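Local coordinates for protein ribokinase (Arabidopsis thaliana, PDB 6ILR) that catalyses the ATP- and magnesium-dependent phosphorylation of ribose at O-5, supplying ribose 5-phosphate for nucleotide and amino-acid synthesis and the pentose phosphate pathway, at residues S244-A249 / A285-V290; V251-G256 / Q291-I296. All coordinates share one frame; numbering follows the deposited sequence.

In the fold
Both contacts join the loop that follows strand 241-243, an edge strand of the large mixed sheet, to the C-terminal end of helix 275-289 and the loop beyond it. Their segments alternate along the chain: 244-249, then 251-256, then, after helix 257-270 and most of helix 275-289, residues 285-290 and 291-296. The centres of the two contacts lie about 11 Å apart, and the backbone joins them, since Val290 O of contact 1 probably takes hydrogen bonds from the N atoms of Val252 and Asp253 in contact 2. A sodium ion touches both, bound by Cys289 O, Asp253 O, Val292 O and Ser298 OG, at the predicted potassium site of this PfkB-family kinase, beside the loop leading to the predicted catalytic base Asp259.

Contact 1. Residues S244-A249 / A285-V290; sequences SIIPAA and AASLCV. With NA (sodium ion), chain F.
Ser287, on the last turn of helix 275-289, reaches the extended loop 244-249 through its hydroxyl: OG donates to Ile246 O at 2.7 Å. The torsion chi1 of -178° sets OG opposite the serine's own backbone N and swings it out to the loop. The approach is not in line with a lone pair: the C=O...OG angle is 132° and the hydroxyl stands well above the carbonyl plane. Pro247 O lies farther from the same OG, at 3.4 Å. Serine suits this place: it is short enough to sit where the helix and loop come close, and it still offers a donor to a backbone carbonyl.

Beside the bond the contacts are mostly between carbon atoms. Ile246 sets its CB 3.8 Å from Ser287 CB, while its CG2 branch lies alongside the serine; the rest of the side chain leads away toward Leu308 and Ser312 of helix 302-312, so the isoleucine joins the loop to that helix as well. Ala248 points its methyl at the helix end, where CB meets Val290 CG2 at 3.8 Å and lies equally near Ser287 O, which also accepts a hydrogen bond from Gln291 NE2. Val290 has CG2 between its own N and carbonyl carbon, and this methyl is the one that touches the alanine. Were Ser287 replaced by an alanine, Ile246 O would probably lose the hydroxyl that holds this part of the loop to the helix.

Two residues farther on, Cys289 uses its backbone rather than its thiol, with O binding the sodium ion at 2.7 Å. One directed hydrogen bond, backed by small apolar contacts, fastens the loop beside a helix end whose carbonyl is turned to a cation.

Contact 2. Residues V251-G256 / Q291-I296; sequences VVDTTG and QVKGAI. With NA (sodium ion), chain F.
Asp253 and Gly294 pin together two loops that form the monovalent-cation site of the ribokinase fold, running side by side and turning carbonyls to the ion. Sodium is bound by Asp253 O at 2.6 Å and Val292 O at 2.8 Å; Cys289 O and Ser298 OG complete the four protein ligands.

The tight part is centred on the carboxylate. With CG anti to the backbone N (chi1 178°), OD2 reaches Gly294 N at 2.8 Å through its anti lone pair, while OD1 turns back to its own loop in an Asx turn, gripped by Thr255 N from above the carboxylate plane and by Thr255 OG1 near that plane. Aspartate suits the place because its two oxygens can serve both loops at once. Glycine suits position 256, since a beta carbon there would clash with Ala295 CB and would be pressed against the Thr255 carbonyl.

Outward the contact opens to solvent: the exposed Lys293, bent at chi2, lays its aliphatic chain across Val252 at about a right angle, CD meeting CG1 at 3.6 Å. Its ammonium makes no salt bridge with the aspartate: Lys293 NZ stays 5.7 Å from Asp253 OD2.

Contact 1. Residues S244-A249 / A285-V290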
ATOM      1  N   SER B 244     -21.981  14.125 -26.663  1.00 36.62           N
ATOM      2  CA  SER B 244     -22.521  13.078 -25.794  1.00 35.49           C
ATOM      3  C   SER B 244     -21.457  11.995 -25.598  1.00 31.44           C
ATOM      4  O   SER B 244     -20.427  12.009 -26.272  1.00 32.91           O
ATOM      5  CB  SER B 244     -23.811  12.491 -26.372  1.00 51.70           C
ATOM      6  OG  SER B 244     -23.580  11.949 -27.655  1.00 64.11           O
ATOM      7  N   ILE B 245     -21.670  11.089 -24.653  1.00 31.18           N
ATOM      8  CA  ILE B 245     -20.702  10.012 -24.463  1.00 37.07           C
ATOM      9  C   ILE B 245     -20.661   9.133 -25.708  1.00 43.58           C
ATOM     10  O   ILE B 245     -21.640   9.047 -26.453  1.00 39.80           O
ATOM     11  CB  ILE B 245     -21.025   9.127 -23.251  1.00 48.45           C
ATOM     12  CG1 ILE B 245     -22.395   8.467 -23.429  1.00 49.14           C
ATOM     13  CG2 ILE B 245     -20.948   9.932 -21.970  1.00 46.90           C
ATOM     14  CD1 ILE B 245     -22.677   7.386 -22.427  1.00 49.93           C
ATOM     15  N   ILE B 246     -19.506   8.526 -25.953  1.00 35.30           N
ATOM     16  CA  ILE B 246     -19.400   7.441 -26.912  1.00 38.86           C
ATOM     17  C   ILE B 246     -19.676   6.176 -26.114  1.00 36.59           C
ATOM     18  O   ILE B 246     -18.890   5.814 -25.239  1.00 36.40           O
ATOM     19  CB  ILE B 246     -18.013   7.373 -27.582  1.00 38.34           C
ATOM     20  CG1 ILE B 246     -17.681   8.685 -28.313  1.00 36.34           C
ATOM     21  CG2 ILE B 246     -17.941   6.183 -28.520  1.00 40.41           C
ATOM     22  CD1 ILE B 246     -18.484   8.911 -29.548  1.00 50.18           C
ATOM     23  N   PRO B 247     -20.820   5.530 -26.367  1.00 38.86           N
ATOM     24  CA  PRO B 247     -21.203   4.383 -25.536  1.00 43.75           C
ATOM     25  C   PRO B 247     -20.139   3.284 -25.535  1.00 35.55           C
ATOM     26  O   PRO B 247     -19.497   3.035 -26.563  1.00 42.48           O
ATOM     27  CB  PRO B 247     -22.501   3.901 -26.186  1.00 49.86           C
ATOM     28  CG  PRO B 247     -23.051   5.134 -26.851  1.00 50.79           C
ATOM     29  CD  PRO B 247     -21.844   5.847 -27.376  1.00 51.45           C
ATOM     30  N   ALA B 248     -19.940   2.678 -24.371  1.00 37.94           N
ATOM     31  CA  ALA B 248     -18.989   1.600 -24.186  1.00 41.38           C
ATOM     32  C   ALA B 248     -19.720   0.262 -24.250  1.00 52.04           C
ATOM     33  O   ALA B 248     -20.863   0.162 -23.803  1.00 46.95           O
ATOM     34  CB  ALA B 248     -18.275   1.758 -22.858  1.00 35.58           C
ATOM     35  N   ALA B 249     -19.075  -0.757 -24.813  1.00 35.86           N
ATOM     36  CA  ALA B 249     -19.682  -2.088 -24.849  1.00 41.41           C
ATOM     37  C   ALA B 249     -19.900  -2.584 -23.424  1.00 42.66           C
ATOM     38  O   ALA B 249     -20.936  -3.167 -23.102  1.00 48.13           O
ATOM     39  CB  ALA B 249     -18.814  -3.058 -25.626  1.00 37.78           C
ATOM     40  N   ALA B 285     -11.631   8.375 -26.243  1.00 25.59           N
ATOM     41  CA  ALA B 285     -10.592   7.844 -25.366  1.00 27.93           C
ATOM     42  C   ALA B 285     -11.219   7.433 -24.046  1.00 26.67           C
ATOM     43  O   ALA B 285     -10.938   6.353 -23.527  1.00 29.03           O
ATOM     44  CB  ALA B 285      -9.466   8.855 -25.148  1.00 22.72           C
ATOM     45  N   ALA B 286     -12.100   8.277 -23.518  1.00 26.92           N
ATOM     46  CA  ALA B 286     -12.755   7.991 -22.246  1.00 28.28           C
ATOM     47  C   ALA B 286     -13.639   6.749 -22.347  1.00 34.97           C
ATOM     48  O   ALA B 286     -13.747   5.978 -21.403  1.00 31.60           O
ATOM     49  CB  ALA B 286     -13.580   9.185 -21.798  1.00 27.43           C
ATOM     50  N   SER B 287     -14.269   6.570 -23.505  1.00 29.18           N
ATOM     51  CA  SER B 287     -15.116   5.407 -23.754  1.00 36.03           C
ATOM     52  C   SER B 287     -14.309   4.116 -23.668  1.00 29.46           C
ATOM     53  O   SER B 287     -14.777   3.112 -23.115  1.00 30.05           O
ATOM     54  CB  SER B 287     -15.788   5.511 -25.130  1.00 31.27           C
ATOM     55  OG  SER B 287     -16.639   4.395 -25.356  1.00 39.50           O
ATOM     56  N   LEU B 288     -13.099   4.137 -24.215  1.00 27.01           N
ATOM     57  CA  LEU B 288     -12.232   2.957 -24.163  1.00 30.91           C
ATOM     58  C   LEU B 288     -11.680   2.710 -22.761  1.00 32.76           C
ATOM     59  O   LEU B 288     -11.611   1.562 -22.302  1.00 33.52           O
ATOM     60  CB  LEU B 288     -11.085   3.100 -25.152  1.00 28.19           C
ATOM     61  CG  LEU B 288     -11.487   3.070 -26.626  1.00 27.89           C
ATOM     62  CD1 LEU B 288     -10.297   3.406 -27.494  1.00 29.45           C
ATOM     63  CD2 LEU B 288     -12.049   1.689 -26.997  1.00 30.56           C
ATOM     64  N   CYS B 289     -11.275   3.794 -22.099  1.00 29.66           N
ATOM     65  CA  CYS B 289     -10.750   3.749 -20.732  1.00 31.13           C
ATOM     66  C   CYS B 289     -11.638   2.932 -19.793  1.00 29.94           C
ATOM     67  O   CYS B 289     -11.141   2.101 -19.022  1.00 36.99           O
ATOM     68  CB  CYS B 289     -10.586   5.176 -20.163  1.00 29.83           C
ATOM     69  SG  CYS B 289     -10.210   5.205 -18.370  1.00 52.19           S
ATOM     70  N   VAL B 290     -12.948   3.160 -19.850  1.00 32.34           N
ATOM     71  CA  VAL B 290     -13.837   2.579 -18.842  1.00 34.69           C
ATOM     72  C   VAL B 290     -14.095   1.083 -19.048  1.00 45.74           C
ATOM     73  O   VAL B 290     -14.768   0.449 -18.233  1.00 38.09           O
ATOM     74  CB  VAL B 290     -15.208   3.309 -18.798  1.00 39.90           C
ATOM     75  CG1 VAL B 290     -15.020   4.811 -18.536  1.00 31.60           C
ATOM     76  CG2 VAL B 290     -15.999   3.075 -20.081  1.00 34.57           C
TER
HETATM   77 NA    NA F 402     -10.511   2.302 -16.368  1.00 38.72          NA

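Contact 2. Residues V251-G256 / Q291-I296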
ATOM      1  N   VAL B 251     -19.023  -1.181 -19.337  1.00 47.25           N
ATOM      2  CA  VAL B 251     -18.417  -0.322 -18.330  1.00 44.87           C
ATOM      3  C   VAL B 251     -17.835  -1.188 -17.216  1.00 45.27           C
ATOM      4  O   VAL B 251     -18.559  -1.720 -16.380  1.00 54.33           O
ATOM      5  CB  VAL B 251     -19.420   0.677 -17.741  1.00 51.11           C
ATOM      6  CG1 VAL B 251     -18.711   1.613 -16.770  1.00 44.47           C
ATOM      7  CG2 VAL B 251     -20.095   1.468 -18.853  1.00 41.82           C
ATOM      8  N   VAL B 252     -16.520  -1.339 -17.221  1.00 44.68           N
ATOM      9  CA  VAL B 252     -15.852  -2.189 -16.244  1.00 39.10           C
ATOM     10  C   VAL B 252     -15.348  -1.383 -15.048  1.00 52.38           C
ATOM     11  O   VAL B 252     -15.565  -1.768 -13.905  1.00 47.84           O
ATOM     12  CB  VAL B 252     -14.671  -2.957 -16.893  1.00 43.35           C
ATOM     13  CG1 VAL B 252     -13.766  -3.554 -15.839  1.00 47.61           C
ATOM     14  CG2 VAL B 252     -15.189  -4.037 -17.826  1.00 52.71           C
ATOM     15  N   ASP B 253     -14.688  -0.261 -15.316  1.00 42.37           N
ATOM     16  CA  ASP B 253     -14.061   0.537 -14.262  1.00 43.82           C
ATOM     17  C   ASP B 253     -13.847   1.979 -14.724  1.00 42.67           C
ATOM     18  O   ASP B 253     -13.017   2.237 -15.588  1.00 40.76           O
ATOM     19  CB  ASP B 253     -12.730  -0.100 -13.847  1.00 43.43           C
ATOM     20  CG  ASP B 253     -11.995   0.699 -12.781  1.00 39.30           C
ATOM     21  OD1 ASP B 253     -12.634   1.505 -12.075  1.00 51.27           O
ATOM     22  OD2 ASP B 253     -10.770   0.504 -12.643  1.00 56.21           O
ATOM     23  N   THR B 254     -14.587   2.916 -14.137  1.00 40.22           N
ATOM     24  CA  THR B 254     -14.511   4.311 -14.559  1.00 42.57           C
ATOM     25  C   THR B 254     -13.313   5.049 -13.978  1.00 39.36           C
ATOM     26  O   THR B 254     -13.110   6.219 -14.282  1.00 35.58           O
ATOM     27  CB  THR B 254     -15.774   5.096 -14.171  1.00 44.85           C
ATOM     28  OG1 THR B 254     -15.928   5.070 -12.750  1.00 50.23           O
ATOM     29  CG2 THR B 254     -17.009   4.501 -14.834  1.00 37.58           C
ATOM     30  N   THR B 255     -12.521   4.376 -13.148  1.00 35.61           N
ATOM     31  CA  THR B 255     -11.341   5.011 -12.569  1.00 38.46           C
ATOM     32  C   THR B 255     -10.404   5.528 -13.665  1.00 37.49           C
ATOM     33  O   THR B 255     -10.012   4.777 -14.567  1.00 38.84           O
ATOM     34  CB  THR B 255     -10.569   4.036 -11.649  1.00 48.68           C
ATOM     35  OG1 THR B 255     -11.440   3.557 -10.615  1.00 49.04           O
ATOM     36  CG2 THR B 255      -9.377   4.733 -11.020  1.00 45.18           C
ATOM     37  N   GLY B 256     -10.066   6.814 -13.594  1.00 34.91           N
ATOM     38  CA  GLY B 256      -9.157   7.423 -14.552  1.00 33.81           C
ATOM     39  C   GLY B 256      -9.820   7.980 -15.809  1.00 39.87           C
ATOM     40  O   GLY B 256      -9.153   8.575 -16.649  1.00 34.99           O
ATOM     41  N   GLN B 291     -13.566   0.513 -20.125  1.00 36.10           N
ATOM     42  CA  GLN B 291     -13.846  -0.892 -20.420  1.00 41.24           C
ATOM     43  C   GLN B 291     -12.752  -1.828 -19.897  1.00 44.59           C
ATOM     44  O   GLN B 291     -12.788  -3.028 -20.137  1.00 46.58           O
ATOM     45  CB  GLN B 291     -14.053  -1.075 -21.929  1.00 33.64           C
ATOM     46  CG  GLN B 291     -15.006  -0.014 -22.495  1.00 34.83           C
ATOM     47  CD  GLN B 291     -15.533  -0.332 -23.874  1.00 47.63           C
ATOM     48  OE1 GLN B 291     -15.878  -1.473 -24.173  1.00 41.80           O
ATOM     49  NE2 GLN B 291     -15.593   0.683 -24.727  1.00 36.13           N
ATOM     50  N   VAL B 292     -11.793  -1.272 -19.163  1.00 39.59           N
ATOM     51  CA  VAL B 292     -10.672  -2.041 -18.630  1.00 43.95           C
ATOM     52  C   VAL B 292     -10.441  -1.627 -17.180  1.00 49.16           C
ATOM     53  O   VAL B 292     -10.677  -0.474 -16.824  1.00 42.28           O
ATOM     54  CB  VAL B 292      -9.397  -1.824 -19.481  1.00 42.03           C
ATOM     55  CG1 VAL B 292      -8.173  -2.476 -18.847  1.00 38.35           C
ATOM     56  CG2 VAL B 292      -9.612  -2.345 -20.907  1.00 41.60           C
ATOM     57  N   LYS B 293     -10.011  -2.568 -16.338  1.00 48.63           N
ATOM     58  CA  LYS B 293      -9.780  -2.280 -14.921  1.00 44.39           C
ATOM     59  C   LYS B 293      -8.450  -1.553 -14.735  1.00 37.26           C
ATOM     60  O   LYS B 293      -7.477  -1.815 -15.442  1.00 44.66           O
ATOM     61  CB  LYS B 293      -9.810  -3.564 -14.075  1.00 56.57           C
ATOM     62  CG  LYS B 293     -10.475  -3.384 -12.710  1.00 59.53           C
ATOM     63  CD  LYS B 293     -11.933  -3.833 -12.750  1.00 70.41           C
ATOM     64  CE  LYS B 293     -12.649  -3.601 -11.423  1.00 72.37           C
ATOM     65  NZ  LYS B 293     -14.092  -4.004 -11.481  1.00 80.29           N
ATOM     66  N   GLY B 294      -8.418  -0.613 -13.797  1.00 42.22           N
ATOM     67  CA  GLY B 294      -7.211   0.150 -13.524  1.00 40.17           C
ATOM     68  C   GLY B 294      -7.146   1.430 -14.337  1.00 46.75           C
ATOM     69  O   GLY B 294      -7.642   1.478 -15.459  1.00 52.09           O
ATOM     70  N   ALA B 295      -6.543   2.474 -13.780  1.00 40.32           N
ATOM     71  CA  ALA B 295      -6.423   3.733 -14.506  1.00 42.42           C
ATOM     72  C   ALA B 295      -5.402   3.598 -15.634  1.00 34.20           C
ATOM     73  O   ALA B 295      -5.763   3.533 -16.804  1.00 40.12           O
ATOM     74  CB  ALA B 295      -6.039   4.864 -13.566  1.00 41.26           C
ATOM     75  N   ILE B 296      -4.126   3.533 -15.271  1.00 40.67           N
ATOM     76  CA  ILE B 296      -3.045   3.497 -16.256  1.00 38.78           C
ATOM     77  C   ILE B 296      -3.062   2.279 -17.205  1.00 46.80           C
ATOM     78  O   ILE B 296      -2.798   2.440 -18.401  1.00 45.47           O
ATOM     79  CB  ILE B 296      -1.687   3.595 -15.543  1.00 28.86           C
ATOM     80  CG1 ILE B 296      -1.554   4.997 -14.943  1.00 35.28           C
ATOM     81  CG2 ILE B 296      -0.537   3.309 -16.508  1.00 35.69           C
ATOM     82  CD1 ILE B 296      -0.201   5.315 -14.356  1.00 40.15           C
TER
HETATM   83 NA    NA F 402     -10.511   2.302 -16.368  1.00 38.72          NA